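Local coordinates for periplasmic binding protein/LacI transcriptional regulator (Mycobacterium smegmatis, PDB 6HYH) that binds beta-D-fucofuranose in the cleft between its two lobes, probably as the solute-binding part of an L-arabinofuranose ABC transporter, at residues S79-T84 / T103-D108; T117-D122 / V285-E290; A121-E126 / V258-L263; D157-R162 / F209-D214. One frame throughout, in Å; residues are numbered along the deposited sequence.

Contact 1: S79-T84 / T103-D108. With GYE (beta-D-fucofuranose), chain K.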
loop_
_atom_site.group_PDB
_atom_site.type_symbol
_atom_site.label_atom_id
_atom_site.label_comp_id
_atom_site.label_asym_id
_atom_site.label_seq_id
_atom_site.Cartn_x
_atom_site.Cartn_y
_atom_site.Cartn_z
ATOM N N SER A 79 5.215 4.762 15.823
ATOM C CA SER A 79 6.035 4.000 14.887
ATOM C C SER A 79 5.851 2.530 15.227
ATOM O O SER A 79 6.430 2.050 16.224
ATOM C CB SER A 79 7.488 4.442 15.012
ATOM O OG SER A 79 8.387 3.383 14.786
ATOM N N PRO A 80 5.095 1.762 14.398
ATOM C CA PRO A 80 4.654 0.424 14.828
ATOM C C PRO A 80 5.759 -0.618 14.889
ATOM O O PRO A 80 6.294 -1.016 13.838
ATOM C CB PRO A 80 3.608 0.058 13.775
ATOM C CG PRO A 80 3.996 0.837 12.592
ATOM C CD PRO A 80 4.452 2.155 13.132
ATOM N N VAL A 81 6.073 -1.080 16.112
ATOM C CA VAL A 81 7.072 -2.126 16.356
ATOM C C VAL A 81 7.047 -3.146 15.235
ATOM O O VAL A 81 8.088 -3.513 14.682
ATOM C CB VAL A 81 6.828 -2.871 17.684
ATOM C CG1 VAL A 81 8.078 -3.519 18.159
ATOM C CG2 VAL A 81 6.270 -1.948 18.709
ATOM N N VAL A 82 5.844 -3.590 14.884
ATOM C CA VAL A 82 5.624 -4.615 13.876
ATOM C C VAL A 82 4.400 -4.217 13.072
ATOM O O VAL A 82 3.627 -3.339 13.455
ATOM C CB VAL A 82 5.379 -6.003 14.520
ATOM C CG1 VAL A 82 6.358 -6.273 15.637
ATOM C CG2 VAL A 82 3.944 -6.066 15.068
ATOM N N ARG A 83 4.218 -4.876 11.942
ATOM C CA ARG A 83 3.167 -4.399 11.067
ATOM C C ARG A 83 1.793 -4.755 11.620
ATOM O O ARG A 83 0.832 -4.004 11.418
ATOM C CB ARG A 83 3.356 -4.971 9.673
ATOM C CG ARG A 83 4.512 -4.420 8.897
ATOM C CD ARG A 83 4.484 -5.161 7.581
ATOM N NE ARG A 83 5.544 -4.793 6.656
ATOM C CZ ARG A 83 5.966 -5.607 5.695
ATOM N NH1 ARG A 83 5.403 -6.807 5.584
ATOM N NH2 ARG A 83 6.943 -5.243 4.861
ATOM N N THR A 84 1.697 -5.863 12.350
ATOM C CA THR A 84 0.439 -6.520 12.677
ATOM C C THR A 84 -0.125 -6.158 14.041
ATOM O O THR A 84 0.622 -5.979 15.012
ATOM C CB THR A 84 0.642 -8.028 12.686
ATOM O OG1 THR A 84 0.995 -8.460 11.370
ATOM C CG2 THR A 84 -0.608 -8.736 13.179
ATOM N N THR A 103 4.868 7.096 11.466
ATOM C CA THR A 103 6.263 7.473 11.293
ATOM C C THR A 103 7.123 6.209 11.213
ATOM O O THR A 103 6.874 5.231 11.943
ATOM C CB THR A 103 6.738 8.390 12.435
ATOM O OG1 THR A 103 6.684 7.672 13.675
ATOM C CG2 THR A 103 5.866 9.599 12.544
ATOM N N ASP A 104 8.058 6.216 10.240
ATOM C CA ASP A 104 9.170 5.292 9.952
ATOM C C ASP A 104 8.681 3.886 9.593
ATOM O O ASP A 104 9.013 3.405 8.508
ATOM C CB ASP A 104 10.280 5.274 11.035
ATOM C CG ASP A 104 10.077 4.249 12.124
ATOM O OD1 ASP A 104 8.913 3.938 12.442
ATOM O OD2 ASP A 104 11.097 3.710 12.631
ATOM N N ARG A 105 7.873 3.230 10.430
ATOM C CA ARG A 105 7.481 1.838 10.200
ATOM C C ARG A 105 6.015 1.750 9.766
ATOM O O ARG A 105 5.166 2.500 10.253
ATOM C CB ARG A 105 7.699 0.987 11.461
ATOM C CG ARG A 105 9.155 0.782 11.807
ATOM C CD ARG A 105 9.354 -0.295 12.857
ATOM N NE ARG A 105 10.747 -0.307 13.324
ATOM C CZ ARG A 105 11.218 -1.087 14.295
ATOM N NH1 ARG A 105 10.421 -1.938 14.919
ATOM N NH2 ARG A 105 12.494 -1.026 14.650
ATOM N N ALA A 106 5.715 0.819 8.861
ATOM C CA ALA A 106 4.354 0.667 8.364
ATOM C C ALA A 106 3.507 -0.223 9.278
ATOM O O ALA A 106 4.021 -0.986 10.103
ATOM C CB ALA A 106 4.363 0.083 6.955
ATOM N N VAL A 107 2.183 -0.105 9.117
ATOM C CA VAL A 107 1.210 -1.016 9.722
ATOM C C VAL A 107 0.563 -1.804 8.598
ATOM O O VAL A 107 0.437 -1.308 7.476
ATOM C CB VAL A 107 0.103 -0.296 10.528
ATOM C CG1 VAL A 107 0.688 0.726 11.492
ATOM C CG2 VAL A 107 -0.907 0.345 9.584
ATOM N N ASP A 108 0.148 -3.032 8.889
ATOM C CA ASP A 108 -0.523 -3.867 7.893
ATOM C C ASP A 108 -1.975 -3.974 8.335
ATOM O O ASP A 108 -2.366 -4.892 9.066
ATOM C CB ASP A 108 0.129 -5.222 7.701
ATOM C CG ASP A 108 0.162 -5.628 6.237
ATOM O OD1 ASP A 108 -0.909 -5.566 5.583
ATOM O OD2 ASP A 108 1.265 -5.933 5.726
HETATM O O3 GYE K . 16.929 0.817 11.010
HETATM C C2 GYE K . 16.866 0.437 13.453
HETATM C C1 GYE K . 15.773 0.705 14.487
HETATM O O5 GYE K . 12.601 1.367 11.945
HETATM C C6 GYE K . 14.185 2.034 10.180
HETATM O O4 GYE K . 14.573 0.864 13.719
HETATM C C5 GYE K . 13.913 1.879 11.664
HETATM C C4 GYE K . 14.871 0.905 12.316
HETATM C C3 GYE K . 16.357 1.231 12.248
HETATM O O1 GYE K . 15.602 -0.319 15.427
HETATM O O2 GYE K . 18.153 0.917 13.819
#

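Contact 2: T117-D122 / V285-E290. With ZN (zinc ion), chain D.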
loop_
_atom_site.group_PDB
_atom_site.type_symbol
_atom_site.label_atom_id
_atom_site.label_comp_id
_atom_site.label_asym_id
_atom_site.label_seq_id
_atom_site.Cartn_x
_atom_site.Cartn_y
_atom_site.Cartn_z
ATOM N N THR A 117 -1.276 10.095 7.138
ATOM C CA THR A 117 -0.078 10.170 6.313
ATOM C C THR A 117 0.986 9.329 6.992
ATOM O O THR A 117 0.878 9.004 8.179
ATOM C CB THR A 117 0.430 11.617 6.116
ATOM O OG1 THR A 117 1.487 11.639 5.146
ATOM C CG2 THR A 117 1.007 12.164 7.396
ATOM N N PHE A 118 2.004 8.964 6.212
ATOM C CA PHE A 118 3.063 8.078 6.680
ATOM C C PHE A 118 4.401 8.610 6.183
ATOM O O PHE A 118 4.645 8.668 4.972
ATOM C CB PHE A 118 2.806 6.648 6.205
ATOM C CG PHE A 118 3.875 5.692 6.584
ATOM C CD1 PHE A 118 4.537 5.825 7.793
ATOM C CD2 PHE A 118 4.218 4.647 5.737
ATOM C CE1 PHE A 118 5.547 4.939 8.146
ATOM C CE2 PHE A 118 5.206 3.757 6.073
ATOM C CZ PHE A 118 5.880 3.890 7.285
ATOM N N ILE A 119 5.268 8.993 7.123
ATOM C CA ILE A 119 6.538 9.646 6.823
ATOM C C ILE A 119 7.643 8.710 7.264
ATOM O O ILE A 119 7.798 8.436 8.464
ATOM C CB ILE A 119 6.691 11.013 7.503
ATOM C CG1 ILE A 119 8.045 11.622 7.098
ATOM C CG2 ILE A 119 6.572 10.883 9.024
ATOM C CD1 ILE A 119 8.244 13.084 7.513
ATOM N N GLY A 120 8.415 8.229 6.300
ATOM C CA GLY A 120 9.447 7.260 6.609
ATOM C C GLY A 120 10.349 7.127 5.409
ATOM O O GLY A 120 10.203 7.847 4.417
ATOM N N ALA A 121 11.307 6.210 5.533
ATOM C CA ALA A 121 12.292 5.906 4.507
ATOM C C ALA A 121 11.785 4.760 3.640
ATOM O O ALA A 121 10.806 4.085 3.977
ATOM C CB ALA A 121 13.627 5.539 5.158
ATOM N N ASP A 122 12.465 4.526 2.513
ATOM C CA ASP A 122 12.114 3.406 1.635
ATOM C C ASP A 122 13.040 2.242 1.947
ATOM O O ASP A 122 14.083 2.070 1.312
ATOM C CB ASP A 122 12.202 3.800 0.166
ATOM C CG ASP A 122 11.840 2.646 -0.769
ATOM O OD1 ASP A 122 11.716 1.493 -0.259
ATOM O OD2 ASP A 122 11.648 2.900 -1.994
ATOM N N VAL A 285 5.171 10.479 2.769
ATOM C CA VAL A 285 6.345 11.338 2.714
ATOM C C VAL A 285 7.555 10.438 2.857
ATOM O O VAL A 285 7.680 9.728 3.864
ATOM C CB VAL A 285 6.310 12.396 3.819
ATOM C CG1 VAL A 285 7.528 13.281 3.743
ATOM C CG2 VAL A 285 5.042 13.186 3.695
ATOM N N VAL A 286 8.423 10.432 1.846
ATOM C CA VAL A 286 9.582 9.547 1.801
ATOM C C VAL A 286 10.834 10.372 2.074
ATOM O O VAL A 286 11.039 11.423 1.444
ATOM C CB VAL A 286 9.703 8.833 0.447
ATOM C CG1 VAL A 286 10.817 7.847 0.520
ATOM C CG2 VAL A 286 8.389 8.143 0.056
ATOM N N THR A 287 11.659 9.915 3.039
ATOM C CA THR A 287 12.899 10.556 3.467
ATOM C C THR A 287 14.076 10.020 2.655
ATOM O O THR A 287 14.160 8.807 2.416
ATOM C CB THR A 287 13.140 10.319 4.950
ATOM O OG1 THR A 287 13.482 8.942 5.182
ATOM C CG2 THR A 287 11.881 10.654 5.719
ATOM N N PRO A 288 14.986 10.900 2.210
ATOM C CA PRO A 288 16.021 10.491 1.244
ATOM C C PRO A 288 17.068 9.632 1.903
ATOM O O PRO A 288 17.193 9.573 3.135
ATOM C CB PRO A 288 16.643 11.803 0.757
ATOM C CG PRO A 288 15.728 12.878 1.292
ATOM C CD PRO A 288 15.107 12.326 2.547
ATOM N N ASP A 289 17.844 8.982 1.041
ATOM C CA ASP A 289 18.946 8.144 1.454
ATOM C C ASP A 289 20.136 8.373 0.537
ATOM O O ASP A 289 20.003 8.771 -0.619
ATOM C CB ASP A 289 18.535 6.658 1.443
ATOM C CG ASP A 289 17.348 6.347 2.399
ATOM O OD1 ASP A 289 17.170 7.030 3.457
ATOM O OD2 ASP A 289 16.592 5.397 2.088
ATOM N N GLU A 290 21.310 8.112 1.083
ATOM C CA GLU A 290 22.561 8.063 0.340
ATOM C C GLU A 290 23.386 6.933 0.932
ATOM O O GLU A 290 23.086 6.440 2.027
ATOM C CB GLU A 290 23.325 9.376 0.436
ATOM C CG GLU A 290 23.417 9.892 1.878
ATOM C CD GLU A 290 24.514 10.906 2.041
ATOM O OE1 GLU A 290 25.497 10.848 1.254
ATOM O OE2 GLU A 290 24.390 11.759 2.942
HETATM ZN ZN ZN D . 22.730 12.265 3.950
HETATM O O HOH W 1 23.075 13.713 5.592
#

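Contact 3: A121-E126 / V258-L263. With ZN (zinc ion), chain N; ZN (zinc ion), chain D.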
loop_
_atom_site.group_PDB
_atom_site.type_symbol
_atom_site.label_atom_id
_atom_site.label_comp_id
_atom_site.label_asym_id
_atom_site.label_seq_id
_atom_site.Cartn_x
_atom_site.Cartn_y
_atom_site.Cartn_z
ATOM N N ALA A 121 11.307 6.210 5.533
ATOM C CA ALA A 121 12.292 5.906 4.507
ATOM C C ALA A 121 11.785 4.760 3.640
ATOM O O ALA A 121 10.806 4.085 3.977
ATOM C CB ALA A 121 13.627 5.539 5.158
ATOM N N ASP A 122 12.465 4.526 2.513
ATOM C CA ASP A 122 12.114 3.406 1.635
ATOM C C ASP A 122 13.040 2.242 1.947
ATOM O O ASP A 122 14.083 2.070 1.312
ATOM C CB ASP A 122 12.202 3.800 0.166
ATOM C CG ASP A 122 11.840 2.646 -0.769
ATOM O OD1 ASP A 122 11.716 1.493 -0.259
ATOM O OD2 ASP A 122 11.648 2.900 -1.994
ATOM N N PHE A 123 12.594 1.380 2.873
ATOM C CA PHE A 123 13.428 0.290 3.388
ATOM C C PHE A 123 13.800 -0.728 2.315
ATOM O O PHE A 123 14.915 -1.287 2.334
ATOM C CB PHE A 123 12.686 -0.409 4.504
ATOM C CG PHE A 123 12.300 0.498 5.601
ATOM C CD1 PHE A 123 13.256 1.311 6.186
ATOM C CD2 PHE A 123 11.003 0.522 6.073
ATOM C CE1 PHE A 123 12.928 2.154 7.217
ATOM C CE2 PHE A 123 10.653 1.348 7.103
ATOM C CZ PHE A 123 11.626 2.175 7.687
ATOM N N ILE A 124 12.865 -1.044 1.411
ATOM C CA ILE A 124 13.192 -2.002 0.357
ATOM C C ILE A 124 14.419 -1.531 -0.399
ATOM O O ILE A 124 15.352 -2.303 -0.642
ATOM C CB ILE A 124 12.010 -2.208 -0.607
ATOM C CG1 ILE A 124 10.799 -2.772 0.114
ATOM C CG2 ILE A 124 12.447 -3.092 -1.761
ATOM C CD1 ILE A 124 9.570 -2.699 -0.758
ATOM N N GLU A 125 14.444 -0.242 -0.760
ATOM C CA GLU A 125 15.519 0.272 -1.596
ATOM C C GLU A 125 16.828 0.341 -0.834
ATOM O O GLU A 125 17.898 0.174 -1.438
ATOM C CB GLU A 125 15.154 1.654 -2.128
ATOM C CG GLU A 125 16.304 2.399 -2.798
ATOM C CD GLU A 125 16.632 1.893 -4.184
ATOM O OE1 GLU A 125 16.085 0.840 -4.557
ATOM O OE2 GLU A 125 17.394 2.585 -4.905
ATOM N N GLU A 126 16.772 0.547 0.488
ATOM C CA GLU A 126 17.989 0.466 1.293
ATOM C C GLU A 126 18.586 -0.932 1.194
ATOM O O GLU A 126 19.793 -1.099 0.922
ATOM C CB GLU A 126 17.695 0.835 2.753
ATOM C CG GLU A 126 17.202 2.266 2.998
ATOM C CD GLU A 126 16.688 2.470 4.454
ATOM O OE1 GLU A 126 16.664 1.466 5.219
ATOM O OE2 GLU A 126 16.310 3.619 4.833
ATOM N N VAL A 258 24.423 2.313 4.101
ATOM C CA VAL A 258 23.331 3.035 3.459
ATOM C C VAL A 258 22.639 3.873 4.534
ATOM O O VAL A 258 22.413 3.377 5.643
ATOM C CB VAL A 258 22.344 2.071 2.792
ATOM C CG1 VAL A 258 21.240 2.868 2.113
ATOM C CG2 VAL A 258 23.065 1.181 1.776
ATOM N N GLU A 259 22.368 5.155 4.239
ATOM C CA GLU A 259 21.802 6.069 5.224
ATOM C C GLU A 259 20.316 5.783 5.444
ATOM O O GLU A 259 19.555 5.585 4.488
ATOM C CB GLU A 259 21.967 7.520 4.750
ATOM C CG GLU A 259 22.060 8.588 5.860
ATOM C CD GLU A 259 22.294 9.994 5.303
ATOM O OE1 GLU A 259 21.553 10.447 4.391
ATOM O OE2 GLU A 259 23.270 10.634 5.748
ATOM N N CYS A 260 19.883 5.832 6.698
ATOM C CA CYS A 260 18.468 5.961 7.005
ATOM C C CYS A 260 18.331 7.125 7.971
ATOM O O CYS A 260 19.038 7.190 8.982
ATOM C CB CYS A 260 17.894 4.685 7.638
ATOM S SG CYS A 260 16.060 4.740 7.819
ATOM N N ASN A 261 17.455 8.058 7.649
ATOM C CA ASN A 261 17.560 9.394 8.220
ATOM C C ASN A 261 16.646 9.486 9.428
ATOM O O ASN A 261 15.406 9.548 9.274
ATOM C CB ASN A 261 17.179 10.439 7.171
ATOM C CG ASN A 261 17.619 11.826 7.556
ATOM O OD1 ASN A 261 17.464 12.253 8.732
ATOM N ND2 ASN A 261 18.175 12.558 6.577
ATOM N N PRO A 262 17.189 9.546 10.653
ATOM C CA PRO A 262 16.322 9.514 11.831
ATOM C C PRO A 262 15.607 10.816 12.127
ATOM O O PRO A 262 14.650 10.787 12.910
ATOM C CB PRO A 262 17.300 9.168 12.970
ATOM C CG PRO A 262 18.650 9.689 12.491
ATOM C CD PRO A 262 18.613 9.365 10.993
ATOM N N LEU A 263 15.985 11.945 11.512
ATOM C CA LEU A 263 15.515 13.265 11.959
ATOM C C LEU A 263 14.148 13.657 11.361
ATOM O O LEU A 263 13.977 14.697 10.690
ATOM C CB LEU A 263 16.598 14.295 11.662
ATOM C CG LEU A 263 17.962 13.844 12.241
ATOM C CD1 LEU A 263 19.165 14.759 11.921
ATOM C CD2 LEU A 263 17.857 13.623 13.758
HETATM ZN ZN ZN N . 18.337 1.543 -6.397
HETATM ZN ZN ZN D . 22.730 12.265 3.950
HETATM O O HOH W 1 23.075 13.713 5.592
HETATM O O HOH W 2 20.036 0.165 -6.156
#

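Contact 4: D157-R162 / F209-D214. With ZN (zinc ion), chain F; GYE (beta-D-fucofuranose), chain K.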
loop_
_atom_site.group_PDB
_atom_site.type_symbol
_atom_site.label_atom_id
_atom_site.label_comp_id
_atom_site.label_asym_id
_atom_site.label_seq_id
_atom_site.Cartn_x
_atom_site.Cartn_y
_atom_site.Cartn_z
ATOM N N ASP A 157 8.409 -3.610 9.880
ATOM C CA ASP A 157 8.457 -3.176 8.491
ATOM C C ASP A 157 9.889 -3.195 7.953
ATOM O O ASP A 157 10.178 -3.896 6.970
ATOM C CB ASP A 157 7.856 -1.784 8.377
ATOM C CG ASP A 157 7.519 -1.407 6.944
ATOM O OD1 ASP A 157 6.980 -2.292 6.232
ATOM O OD2 ASP A 157 7.755 -0.229 6.543
ATOM N N PRO A 158 10.820 -2.460 8.578
ATOM C CA PRO A 158 12.177 -2.355 7.994
ATOM C C PRO A 158 12.892 -3.688 7.804
ATOM O O PRO A 158 13.575 -3.881 6.786
ATOM C CB PRO A 158 12.925 -1.452 8.998
ATOM C CG PRO A 158 12.025 -1.374 10.255
ATOM C CD PRO A 158 10.625 -1.534 9.717
ATOM N N ALA A 159 12.781 -4.614 8.767
ATOM C CA ALA A 159 13.450 -5.906 8.625
ATOM C C ALA A 159 12.935 -6.662 7.406
ATOM O O ALA A 159 13.722 -7.124 6.566
ATOM C CB ALA A 159 13.257 -6.734 9.886
ATOM N N ILE A 160 11.608 -6.761 7.277
ATOM C CA ILE A 160 10.995 -7.506 6.175
ATOM C C ILE A 160 11.374 -6.885 4.834
ATOM O O ILE A 160 11.784 -7.582 3.885
ATOM C CB ILE A 160 9.468 -7.563 6.375
ATOM C CG1 ILE A 160 9.125 -8.400 7.612
ATOM C CG2 ILE A 160 8.781 -8.093 5.146
ATOM C CD1 ILE A 160 7.782 -8.109 8.204
ATOM N N ASP A 161 11.253 -5.556 4.740
ATOM C CA ASP A 161 11.572 -4.869 3.495
ATOM C C ASP A 161 13.055 -4.959 3.169
ATOM O O ASP A 161 13.429 -5.171 2.013
ATOM C CB ASP A 161 11.145 -3.408 3.588
ATOM C CG ASP A 161 9.664 -3.234 3.357
ATOM O OD1 ASP A 161 9.149 -3.923 2.453
ATOM O OD2 ASP A 161 9.007 -2.438 4.076
ATOM N N ARG A 162 13.921 -4.779 4.167
ATOM C CA ARG A 162 15.345 -4.786 3.881
ATOM C C ARG A 162 15.793 -6.164 3.427
ATOM O O ARG A 162 16.557 -6.274 2.455
ATOM C CB ARG A 162 16.121 -4.328 5.115
ATOM C CG ARG A 162 15.951 -2.855 5.408
ATOM C CD ARG A 162 16.862 -2.371 6.537
ATOM N NE ARG A 162 16.576 -0.976 6.877
ATOM C CZ ARG A 162 16.730 -0.462 8.097
ATOM N NH1 ARG A 162 17.162 -1.220 9.108
ATOM N NH2 ARG A 162 16.439 0.810 8.322
ATOM N N PHE A 209 25.708 -8.857 6.021
ATOM C CA PHE A 209 24.744 -7.809 5.742
ATOM C C PHE A 209 23.988 -7.549 7.035
ATOM O O PHE A 209 23.224 -8.415 7.492
ATOM C CB PHE A 209 23.787 -8.206 4.630
ATOM C CG PHE A 209 22.594 -7.306 4.548
ATOM C CD1 PHE A 209 22.752 -5.927 4.695
ATOM C CD2 PHE A 209 21.314 -7.822 4.354
ATOM C CE1 PHE A 209 21.654 -5.068 4.626
ATOM C CE2 PHE A 209 20.211 -6.976 4.286
ATOM C CZ PHE A 209 20.390 -5.584 4.422
ATOM N N ALA A 210 24.191 -6.363 7.617
ATOM C CA ALA A 210 23.616 -6.009 8.908
ATOM C C ALA A 210 22.438 -5.055 8.686
ATOM O O ALA A 210 22.628 -3.873 8.328
ATOM C CB ALA A 210 24.677 -5.387 9.810
ATOM N N GLN A 211 21.227 -5.552 8.990
ATOM C CA GLN A 211 20.013 -4.804 8.675
ATOM C C GLN A 211 19.946 -3.487 9.415
ATOM O O GLN A 211 19.257 -2.564 8.950
ATOM C CB GLN A 211 18.759 -5.640 8.957
ATOM C CG GLN A 211 18.561 -6.759 7.945
ATOM C CD GLN A 211 17.189 -7.317 8.009
ATOM O OE1 GLN A 211 16.356 -6.837 8.780
ATOM N NE2 GLN A 211 16.922 -8.333 7.193
ATOM N N ASN A 212 20.606 -3.373 10.565
ATOM C CA ASN A 212 20.897 -2.064 11.112
ATOM C C ASN A 212 22.343 -2.086 11.563
ATOM O O ASN A 212 22.873 -3.149 11.915
ATOM C CB ASN A 212 19.907 -1.648 12.227
ATOM C CG ASN A 212 20.211 -2.254 13.594
ATOM O OD1 ASN A 212 20.869 -3.287 13.727
ATOM N ND2 ASN A 212 19.723 -1.574 14.641
ATOM N N ASP A 213 23.016 -0.933 11.484
ATOM C CA ASP A 213 24.445 -1.055 11.701
ATOM C C ASP A 213 24.789 -1.251 13.169
ATOM O O ASP A 213 25.933 -1.592 13.479
ATOM C CB ASP A 213 25.204 0.106 11.019
ATOM C CG ASP A 213 24.789 1.469 11.478
ATOM O OD1 ASP A 213 24.373 1.557 12.653
ATOM O OD2 ASP A 213 24.899 2.439 10.666
ATOM N N ASP A 214 23.815 -1.157 14.072
ATOM C CA ASP A 214 24.055 -1.599 15.445
ATOM C C ASP A 214 24.365 -3.095 15.499
ATOM O O ASP A 214 25.331 -3.532 16.151
ATOM C CB ASP A 214 22.841 -1.264 16.300
ATOM C CG ASP A 214 22.923 0.124 16.880
ATOM O OD1 ASP A 214 23.809 0.355 17.724
ATOM O OD2 ASP A 214 22.130 0.997 16.458
HETATM ZN ZN ZN F . 7.029 -1.285 3.582
HETATM O O3 GYE K . 16.929 0.817 11.010
HETATM C C2 GYE K . 16.866 0.437 13.453
HETATM C C1 GYE K . 15.773 0.705 14.487
HETATM O O5 GYE K . 12.601 1.367 11.945
HETATM C C6 GYE K . 14.185 2.034 10.180
HETATM O O4 GYE K . 14.573 0.864 13.719
HETATM C C5 GYE K . 13.913 1.879 11.664
HETATM C C4 GYE K . 14.871 0.905 12.316
HETATM C C3 GYE K . 16.357 1.231 12.248
HETATM O O1 GYE K . 15.602 -0.319 15.427
HETATM O O2 GYE K . 18.153 0.917 13.819
#

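Contact 1: S79-T84 / T103-D108
With CG anti to its carbonyl carbon (chi1 -69°) and the chain extended from CG to NE, Arg105 runs along Pro80 and brings its guanidinium to Val81 O and the sugar together. The two loops follow strands 75-78 and 100-103, neighbours in the first lobe of the periplasmic-binding-protein fold, and leave the C-terminal ends of these strands, the edge of the sheet that faces the ligand cleft. A bent bond from Arg105 NH1 to Val81 O (2.8 Å, 133° at the hydrogen) steadies the rotation of the group. NE and NH2 turn to beta-D-fucofuranose: NE donates almost straight to sugar O5 (2.9 Å, 175°) and NH2 to ring oxygen O4 (3.0 Å). O5 in turn donates to Asp104 OD2 (2.9 Å), so this hydroxyl accepts from Arg105 and donates to Asp104. Ser79 is the second-shell residue that positions the aspartate, its OG giving a very short hydrogen bond to Asp104 OD1 (2.5 Å); Arg31, which also binds the sugar, pairs with Asp104 OD2. Pro80 fills the middle of the contact, its CG against Val107 CG1 at 3.5 Å. Farther from the sugar, Arg83 forms its salt bridge with Asp157 of the other lobe; the poorly ordered Asp108 carboxylate is merely a nearby opposite charge. The backbones close here as Asp108 N donates to Arg83 O at 2.8 Å.

Contact 2: T117-D122 / V285-E290
Two parallel neighbours in the sheet of the first lobe meet here, strands 117-121 and 284-287, with Ile119 paired to Val285 and Gly120 to Val286; both lead directly into crossovers between the lobes, part of the hinge characteristic of this binding-protein fold. Gly120 is tied to the partner strand through both ends of its backbone: Gly120 N donates to Val285 O (3.0 Å), and Gly120 O receives Thr287 N (2.9 Å). Val285 O also takes a CA-H contact from Ile119 CA at 3.2 Å. On one face of the sheet Ile119 and Val285 lie side by side and point the same way. In each, CG1 is anti to the backbone N (chi1 -179° and -180°), which sets the two CG1 atoms 3.8 Å apart. Thr287 follows on that face, its OG1 held between backbone N and carbonyl carbon (chi1 71°) and resting against Ala121 CB at 3.4 Å. Val286 faces the other way, touching tag residues His316 and His318. Past Thr287 the chains diverge, and Glu290 OE2 binds a zinc ion at 2.0 Å, together with Glu259, a water and tag residue His314 of the third subunit; a site that depends on the tag probably reflects the crystal. Within the strand pair, Gly120 N and O are both satisfied by the partner backbone, so the buried main chain is paired where the strands approach the hinge.

Contact 3: A121-E126 / V258-L263
The Phe123 ring meets Cys260 at its edge, where SG lies 4.1 Å from CE1 and 82° off the ring normal, a sulfur-aromatic contact. Ala121 O sits over the centre of one face, 4.0 Å above the plane, Glu126 OE1 lies at the edge in the ring plane, and the bound sugar also touches the ring. The contact joins the start of helix 123-137 to the end of strand 256-259 in the second lobe, at the point where two of the hinge crossovers pass each other. The SG of Cys260 stands anti to its backbone N (chi1 -172°), a setting that brings the sulfur up to both Ala121 CB (3.7 Å) and Glu126 OE2 (3.2 Å). Val258 and Glu126 cross obliquely, the valine CG1 lying 4.1 Å from the glutamate CB. The helix begins with Asp122 as N-cap: OD1 accepts from Glu125 N at 3.3 Å, the donor coming from above the carboxylate plane. Glu125 and Glu259, each next in sequence to a contact residue, bind zinc ions. Glu259 chelates one through OE1 (2.2 Å) and OE2, the latter also accepting from Arg304. Glu125 OE2 binds another at 2.0 Å, and tag residues His317 and His319 of the third subunit and a water complete that site. The carboxylate of Glu126 is buried; a salt bridge from OE1 to Arg162 probably pays for its charge, while OE2 lies close to the acid group of Asp289, so one of these two acids may have a raised tendency to hold a proton.

Contact 4: D157-R162 / F209-D214
Gln211 and Arg162 bury the most surface in this contact, with Ala159 packed against the end of the glutamine. The Gln211 chain is extended beyond CG, and its amide oxygen OE1 abuts Ala159 CA (3.1 Å) and CB; the amide is fixed by hydrogen bonds to Gly152 N and Gln149 OE1. Arg162 passes the backbone of the same glutamine, NH1 coming to 2.5 Å from Gln211 O, a spacing too short to be taken at face value. Its CG lies beside the backbone N (chi1 -71°), and the chain then runs straight out from helix 157-170 to the ligand. There NH1 and NH2 fork onto a single sugar oxygen, O3, at 2.8 and 2.7 Å, with O3 in the guanidinium plane. Pro158 CB lies over one face of the group. In the second lobe of the periplasmic-binding-protein fold, helix 157-170 and the turn after strand 207-210 thus form adjoining walls of the sugar pocket. Asn212 adds a nearly straight bond from ND2 to sugar O2 (3.1 Å, 169°); ND2 also donates to Phe186 O, while OD1 caps helix 213-226 at Met215 N. Deeper in the lobe, the Phe209 ring packs by CE2 on Arg162 O at 4.1 Å and stacks with Phe166. On the far side of the helix, Asp161 OD2 binds a zinc ion at 2.3 Å, at the site it shares with Asp157.

Overall arrangement
Beta-D-fucofuranose joins contacts 1 and 4, which reach it from opposite lobes with centres about 14 Å apart; Arg83 NE and Asp157 OD1, 2.9 Å apart in a salt bridge, also tie the lobes directly. Contacts 2 and 3 form the hinge beside the pocket, their centres about 7 Å apart. They share Ala121 and Asp122 and one zinc ion, and Glu259 N lies 2.7 Å from Glu290 O where the crossovers meet. Contact 3 links hinge to pocket: Phe123 touches the sugar, and Glu126 OE1 holds Arg162 NE of contact 4 at 3.0 Å. Contact 1 connects to contact 2 through Asp104 N and Ile119 O, 2.9 Å apart.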